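Local coordinates for N-ACETYLMURAMOYL-L-ALANINE AMIDASE CwlV (Paenibacillus polymyxa, PDB 1JWQ), which is the catalytic domain of a probable zinc-dependent amidase that cleaves the amide bond between N-acetylmuramic acid and L-alanine in cell-wall peptidoglycan, at residues F29-I40 and E158-A169. Residues are numbered along the deposited sequence; the frame is centred on the assembly and turned at random.
Sequences FNLAMALKVESI and EDFQNRVAQGIA
M33 and A165 interlock where the two helices pack, with axes 8.6 Å apart at closest approach and crossing at -57°. The M33 side chain leaves beside its own backbone N (chi1 -71°) and then bends at both following torsions, which lays SD against Q161 CB at 3.6 Å and brings CE down among Q161, V164, A165 and I168, a knob in a hole. In return the methyl of A165 fits among M33, K36, V37 and I40, and its small size lets the backbones come close, with the CA atoms of V37 and A165 5.0 Å apart. V37 CG2 packs beside CA and O of A165 and meets I168 CG2 at 3.9 Å, while I40 sends CD1 onto the backbone between A165 and Q166 and rests CG2 on the methyl of A169, 3.6 Å away. Towards the start of both helices, Q161 fits among F29, A32, M33 and K36. Its amide is turned 73° from the F29 ring, and NE2, which donates to L155 O, comes within 3.7 Å of F29 CD1.

The other flank is polar and more open to solvent. K36 reaches across Q161 at about a right angle, its aliphatic part starting from a CB–CB contact with A165, and NZ bridges two side chains one helical turn apart: it donates to N162 OD1 at 2.7 Å from well out of the carbonyl plane, and forms a salt bridge with E158 OE1 at 2.9 Å, on the syn side of the carboxylate. Behind the apolar side, V37 touches I6 of strand 2-8, and V164 and I168 lean on F112 of helix 102-116. Such knobs-into-holes packing joins neighbouring helices in the open alpha-beta-alpha fold of this amidase domain, here starting one turn beyond the zinc ligand E26.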
ATOM      1  N   PHE A  29      -0.534  -3.591 -10.296  1.00 10.37           N
ATOM      2  CA  PHE A  29      -1.325  -2.616  -9.558  1.00 10.10           C
ATOM      3  C   PHE A  29      -0.489  -1.976  -8.449  1.00 10.00           C
ATOM      4  O   PHE A  29      -0.479  -0.758  -8.296  1.00 11.23           O
ATOM      5  CB  PHE A  29      -2.549  -3.291  -8.935  1.00  9.94           C
ATOM      6  CG  PHE A  29      -3.320  -2.403  -7.992  1.00 11.72           C
ATOM      7  CD1 PHE A  29      -4.162  -1.411  -8.477  1.00 11.47           C
ATOM      8  CD2 PHE A  29      -3.181  -2.549  -6.613  1.00 11.77           C
ATOM      9  CE1 PHE A  29      -4.858  -0.574  -7.607  1.00 11.71           C
ATOM     10  CE2 PHE A  29      -3.872  -1.719  -5.735  1.00 11.04           C
ATOM     11  CZ  PHE A  29      -4.714  -0.727  -6.235  1.00 13.67           C
ATOM     12  N   ASN A  30       0.208  -2.804  -7.676  1.00  9.44           N
ATOM     13  CA  ASN A  30       1.016  -2.302  -6.572  1.00  9.34           C
ATOM     14  C   ASN A  30       2.054  -1.283  -7.009  1.00 10.00           C
ATOM     15  O   ASN A  30       2.233  -0.252  -6.361  1.00  9.18           O
ATOM     16  CB  ASN A  30       1.708  -3.460  -5.843  1.00 10.30           C
ATOM     17  CG  ASN A  30       0.715  -4.422  -5.202  1.00  9.88           C
ATOM     18  OD1 ASN A  30      -0.442  -4.070  -4.969  1.00  9.53           O
ATOM     19  ND2 ASN A  30       1.170  -5.637  -4.900  1.00  9.42           N
ATOM     20  N   LEU A  31       2.743  -1.569  -8.107  1.00 10.86           N
ATOM     21  CA  LEU A  31       3.764  -0.658  -8.606  1.00 11.59           C
ATOM     22  C   LEU A  31       3.146   0.653  -9.087  1.00 10.79           C
ATOM     23  O   LEU A  31       3.619   1.730  -8.742  1.00 10.70           O
ATOM     24  CB  LEU A  31       4.540  -1.315  -9.746  1.00 12.06           C
ATOM     25  CG  LEU A  31       5.631  -0.446 -10.378  1.00 11.51           C
ATOM     26  CD1 LEU A  31       6.666  -0.066  -9.326  1.00 12.26           C
ATOM     27  CD2 LEU A  31       6.286  -1.220 -11.510  1.00 14.36           C
ATOM     28  N   ALA A  32       2.088   0.557  -9.887  1.00 12.24           N
ATOM     29  CA  ALA A  32       1.417   1.747 -10.401  1.00 11.45           C
ATOM     30  C   ALA A  32       0.990   2.655  -9.250  1.00 13.35           C
ATOM     31  O   ALA A  32       1.116   3.881  -9.328  1.00 13.55           O
ATOM     32  CB  ALA A  32       0.194   1.342 -11.241  1.00  9.82           C
ATOM     33  N   MET A  33       0.487   2.051  -8.178  1.00 11.97           N
ATOM     34  CA  MET A  33       0.050   2.814  -7.014  1.00 11.71           C
ATOM     35  C   MET A  33       1.236   3.456  -6.298  1.00 10.74           C
ATOM     36  O   MET A  33       1.194   4.634  -5.952  1.00 10.65           O
ATOM     37  CB  MET A  33      -0.710   1.913  -6.033  1.00 12.32           C
ATOM     38  CG  MET A  33      -2.075   1.475  -6.532  1.00 13.32           C
ATOM     39  SD  MET A  33      -3.125   2.891  -6.918  1.00 16.59           S
ATOM     40  CE  MET A  33      -2.978   3.830  -5.410  1.00 11.90           C
ATOM     41  N   ALA A  34       2.288   2.672  -6.078  1.00 10.86           N
ATOM     42  CA  ALA A  34       3.480   3.173  -5.407  1.00 11.34           C
ATOM     43  C   ALA A  34       4.074   4.357  -6.162  1.00 11.71           C
ATOM     44  O   ALA A  34       4.464   5.360  -5.560  1.00 11.95           O
ATOM     45  CB  ALA A  34       4.517   2.059  -5.273  1.00 11.87           C
ATOM     46  N   LEU A  35       4.139   4.248  -7.483  1.00 12.00           N
ATOM     47  CA  LEU A  35       4.696   5.323  -8.298  1.00 12.88           C
ATOM     48  C   LEU A  35       3.837   6.584  -8.219  1.00 13.39           C
ATOM     49  O   LEU A  35       4.361   7.696  -8.192  1.00 13.83           O
ATOM     50  CB  LEU A  35       4.828   4.869  -9.754  1.00 14.48           C
ATOM     51  CG  LEU A  35       5.826   3.732  -9.993  1.00 15.53           C
ATOM     52  CD1 LEU A  35       5.849   3.373 -11.463  1.00 17.97           C
ATOM     53  CD2 LEU A  35       7.217   4.150  -9.521  1.00 17.70           C
ATOM     54  N   LYS A  36       2.520   6.411  -8.188  1.00 13.06           N
ATOM     55  CA  LYS A  36       1.622   7.558  -8.099  1.00 13.07           C
ATOM     56  C   LYS A  36       1.745   8.236  -6.738  1.00 13.16           C
ATOM     57  O   LYS A  36       1.759   9.465  -6.648  1.00 12.50           O
ATOM     58  CB  LYS A  36       0.173   7.128  -8.347  1.00 13.45           C
ATOM     59  CG  LYS A  36      -0.146   6.855  -9.808  1.00 15.14           C
ATOM     60  CD  LYS A  36      -1.555   6.312  -9.982  1.00 19.40           C
ATOM     61  CE  LYS A  36      -1.861   5.991 -11.447  1.00 18.38           C
ATOM     62  NZ  LYS A  36      -1.836   7.216 -12.291  1.00 21.63           N
ATOM     63  N   VAL A  37       1.839   7.441  -5.676  1.00 12.85           N
ATOM     64  CA  VAL A  37       1.971   8.008  -4.342  1.00 12.10           C
ATOM     65  C   VAL A  37       3.299   8.756  -4.268  1.00 14.10           C
ATOM     66  O   VAL A  37       3.381   9.839  -3.689  1.00 13.73           O
ATOM     67  CB  VAL A  37       1.909   6.904  -3.256  1.00 13.22           C
ATOM     68  CG1 VAL A  37       2.232   7.488  -1.882  1.00 11.92           C
ATOM     69  CG2 VAL A  37       0.521   6.286  -3.238  1.00 10.41           C
ATOM     70  N   GLU A  38       4.329   8.188  -4.886  1.00 13.78           N
ATOM     71  CA  GLU A  38       5.640   8.817  -4.890  1.00 14.94           C
ATOM     72  C   GLU A  38       5.582  10.185  -5.561  1.00 15.01           C
ATOM     73  O   GLU A  38       6.095  11.170  -5.030  1.00 14.73           O
ATOM     74  CB  GLU A  38       6.652   7.940  -5.622  1.00 14.81           C
ATOM     75  CG  GLU A  38       8.084   8.439  -5.488  1.00 17.32           C
ATOM     76  CD  GLU A  38       9.047   7.716  -6.400  1.00 16.96           C
ATOM     77  OE1 GLU A  38      10.261   7.739  -6.115  1.00 20.92           O
ATOM     78  OE2 GLU A  38       8.594   7.133  -7.405  1.00 16.74           O
ATOM     79  N   SER A  39       4.959  10.242  -6.735  1.00 16.03           N
ATOM     80  CA  SER A  39       4.846  11.498  -7.474  1.00 17.00           C
ATOM     81  C   SER A  39       4.167  12.584  -6.650  1.00 16.07           C
ATOM     82  O   SER A  39       4.584  13.745  -6.668  1.00 16.52           O
ATOM     83  CB  SER A  39       4.061  11.283  -8.771  1.00 19.19           C
ATOM     84  OG  SER A  39       4.689  10.310  -9.586  1.00 26.44           O
ATOM     85  N   ILE A  40       3.120  12.206  -5.926  1.00 13.92           N
ATOM     86  CA  ILE A  40       2.387  13.156  -5.099  1.00 14.16           C
ATOM     87  C   ILE A  40       3.230  13.640  -3.922  1.00 15.16           C
ATOM     88  O   ILE A  40       3.327  14.839  -3.678  1.00 15.18           O
ATOM     89  CB  ILE A  40       1.084  12.528  -4.554  1.00 13.14           C
ATOM     90  CG1 ILE A  40       0.160  12.171  -5.721  1.00 13.09           C
ATOM     91  CG2 ILE A  40       0.386  13.495  -3.605  1.00 11.37           C
ATOM     92  CD1 ILE A  40      -1.023  11.316  -5.322  1.00 13.24           C
ATOM     93  N   GLU A 158      -7.579   4.154 -14.099  1.00 20.42           N
ATOM     94  CA  GLU A 158      -6.675   5.266 -13.831  1.00 23.52           C
ATOM     95  C   GLU A 158      -7.174   6.300 -12.839  1.00 21.94           C
ATOM     96  O   GLU A 158      -6.428   6.716 -11.953  1.00 20.81           O
ATOM     97  CB  GLU A 158      -6.288   5.959 -15.140  1.00 27.87           C
ATOM     98  CG  GLU A 158      -5.007   5.410 -15.725  1.00 34.92           C
ATOM     99  CD  GLU A 158      -3.856   5.511 -14.741  1.00 37.89           C
ATOM    100  OE1 GLU A 158      -3.031   6.444 -14.868  1.00 38.94           O
ATOM    101  OE2 GLU A 158      -3.788   4.658 -13.831  1.00 42.48           O
ATOM    102  N   ASP A 159      -8.426   6.721 -12.979  1.00 21.12           N
ATOM    103  CA  ASP A 159      -8.971   7.723 -12.074  1.00 21.89           C
ATOM    104  C   ASP A 159      -9.031   7.192 -10.648  1.00 19.56           C
ATOM    105  O   ASP A 159      -8.729   7.910  -9.697  1.00 19.24           O
ATOM    106  CB  ASP A 159     -10.359   8.170 -12.540  1.00 24.46           C
ATOM    107  CG  ASP A 159     -10.330   8.787 -13.924  1.00 28.87           C
ATOM    108  OD1 ASP A 159      -9.380   9.545 -14.216  1.00 28.99           O
ATOM    109  OD2 ASP A 159     -11.258   8.523 -14.719  1.00 32.77           O
ATOM    110  N   PHE A 160      -9.422   5.930 -10.509  1.00 19.27           N
ATOM    111  CA  PHE A 160      -9.500   5.287  -9.202  1.00 16.75           C
ATOM    112  C   PHE A 160      -8.126   5.337  -8.545  1.00 14.92           C
ATOM    113  O   PHE A 160      -7.989   5.772  -7.402  1.00 15.25           O
ATOM    114  CB  PHE A 160      -9.931   3.823  -9.357  1.00 16.66           C
ATOM    115  CG  PHE A 160      -9.803   3.011  -8.094  1.00 14.73           C
ATOM    116  CD1 PHE A 160     -10.799   3.039  -7.123  1.00 14.27           C
ATOM    117  CD2 PHE A 160      -8.672   2.228  -7.869  1.00 14.22           C
ATOM    118  CE1 PHE A 160     -10.671   2.299  -5.947  1.00 11.80           C
ATOM    119  CE2 PHE A 160      -8.535   1.485  -6.695  1.00 12.38           C
ATOM    120  CZ  PHE A 160      -9.539   1.523  -5.734  1.00 14.35           C
ATOM    121  N   GLN A 161      -7.112   4.894  -9.280  1.00 13.80           N
ATOM    122  CA  GLN A 161      -5.746   4.877  -8.764  1.00 15.40           C
ATOM    123  C   GLN A 161      -5.277   6.255  -8.321  1.00 15.11           C
ATOM    124  O   GLN A 161      -4.694   6.403  -7.250  1.00 13.34           O
ATOM    125  CB  GLN A 161      -4.784   4.319  -9.817  1.00 14.33           C
ATOM    126  CG  GLN A 161      -5.150   2.924 -10.293  1.00 13.84           C
ATOM    127  CD  GLN A 161      -4.068   2.278 -11.137  1.00 13.85           C
ATOM    128  OE1 GLN A 161      -3.144   2.945 -11.603  1.00 13.54           O
ATOM    129  NE2 GLN A 161      -4.187   0.971 -11.350  1.00 13.23           N
ATOM    130  N   ASN A 162      -5.532   7.266  -9.141  1.00 15.73           N
ATOM    131  CA  ASN A 162      -5.110   8.617  -8.797  1.00 14.80           C
ATOM    132  C   ASN A 162      -5.774   9.117  -7.524  1.00 14.68           C
ATOM    133  O   ASN A 162      -5.133   9.749  -6.687  1.00 13.80           O
ATOM    134  CB  ASN A 162      -5.408   9.576  -9.952  1.00 16.05           C
ATOM    135  CG  ASN A 162      -4.508   9.332 -11.145  1.00 17.82           C
ATOM    136  OD1 ASN A 162      -3.306   9.112 -10.989  1.00 18.23           O
ATOM    137  ND2 ASN A 162      -5.079   9.383 -12.345  1.00 18.32           N
ATOM    138  N   ARG A 163      -7.061   8.827  -7.386  1.00 16.09           N
ATOM    139  CA  ARG A 163      -7.826   9.243  -6.221  1.00 16.96           C
ATOM    140  C   ARG A 163      -7.310   8.542  -4.963  1.00 15.13           C
ATOM    141  O   ARG A 163      -7.117   9.164  -3.916  1.00 13.85           O
ATOM    142  CB  ARG A 163      -9.297   8.900  -6.439  1.00 19.46           C
ATOM    143  CG  ARG A 163     -10.208   9.361  -5.333  1.00 26.46           C
ATOM    144  CD  ARG A 163     -11.467   8.529  -5.327  1.00 31.04           C
ATOM    145  NE  ARG A 163     -11.939   8.226  -6.674  1.00 35.12           N
ATOM    146  CZ  ARG A 163     -12.600   7.118  -6.986  1.00 36.30           C
ATOM    147  NH1 ARG A 163     -12.851   6.215  -6.047  1.00 33.90           N
ATOM    148  NH2 ARG A 163     -13.033   6.927  -8.225  1.00 37.60           N
ATOM    149  N   VAL A 164      -7.084   7.240  -5.083  1.00 13.70           N
ATOM    150  CA  VAL A 164      -6.599   6.436  -3.970  1.00 12.35           C
ATOM    151  C   VAL A 164      -5.166   6.805  -3.613  1.00 11.11           C
ATOM    152  O   VAL A 164      -4.812   6.859  -2.437  1.00 10.61           O
ATOM    153  CB  VAL A 164      -6.689   4.934  -4.308  1.00 12.80           C
ATOM    154  CG1 VAL A 164      -6.052   4.102  -3.202  1.00 12.11           C
ATOM    155  CG2 VAL A 164      -8.152   4.540  -4.479  1.00 12.80           C
ATOM    156  N   ALA A 165      -4.348   7.066  -4.629  1.00 11.02           N
ATOM    157  CA  ALA A 165      -2.961   7.447  -4.400  1.00 10.66           C
ATOM    158  C   ALA A 165      -2.928   8.733  -3.586  1.00 11.22           C
ATOM    159  O   ALA A 165      -2.077   8.909  -2.713  1.00  9.50           O
ATOM    160  CB  ALA A 165      -2.235   7.646  -5.732  1.00 10.41           C
ATOM    161  N   GLN A 166      -3.855   9.640  -3.876  1.00 10.90           N
ATOM    162  CA  GLN A 166      -3.899  10.895  -3.137  1.00 11.63           C
ATOM    163  C   GLN A 166      -4.320  10.620  -1.702  1.00 11.91           C
ATOM    164  O   GLN A 166      -3.819  11.246  -0.771  1.00 12.92           O
ATOM    165  CB  GLN A 166      -4.884  11.876  -3.776  1.00 12.03           C
ATOM    166  CG  GLN A 166      -4.928  13.225  -3.066  1.00 11.60           C
ATOM    167  CD  GLN A 166      -3.609  13.977  -3.151  1.00 13.18           C
ATOM    168  OE1 GLN A 166      -3.130  14.295  -4.242  1.00 16.00           O
ATOM    169  NE2 GLN A 166      -3.014  14.266  -1.999  1.00 11.57           N
ATOM    170  N   GLY A 167      -5.246   9.681  -1.531  1.00 11.47           N
ATOM    171  CA  GLY A 167      -5.707   9.334  -0.200  1.00 10.87           C
ATOM    172  C   GLY A 167      -4.573   8.748   0.622  1.00 11.52           C
ATOM    173  O   GLY A 167      -4.403   9.083   1.795  1.00 11.39           O
ATOM    174  N   ILE A 168      -3.792   7.869   0.006  1.00 11.25           N
ATOM    175  CA  ILE A 168      -2.661   7.249   0.687  1.00 10.43           C
ATOM    176  C   ILE A 168      -1.633   8.325   1.034  1.00 12.34           C
ATOM    177  O   ILE A 168      -1.077   8.344   2.137  1.00 10.06           O
ATOM    178  CB  ILE A 168      -2.024   6.156  -0.205  1.00  9.31           C
ATOM    179  CG1 ILE A 168      -3.032   5.017  -0.397  1.00  9.60           C
ATOM    180  CG2 ILE A 168      -0.741   5.638   0.420  1.00  8.62           C
ATOM    181  CD1 ILE A 168      -2.552   3.901  -1.326  1.00 10.66           C
ATOM    182  N   ALA A 169      -1.399   9.233   0.093  1.00 12.32           N
ATOM    183  CA  ALA A 169      -0.457  10.320   0.316  1.00 13.42           C
ATOM    184  C   ALA A 169      -0.922  11.167   1.500  1.00 12.32           C
ATOM    185  O   ALA A 169      -0.122  11.538   2.351  1.00 12.87           O
ATOM    186  CB  ALA A 169      -0.337  11.183  -0.947  1.00 11.11           C
TER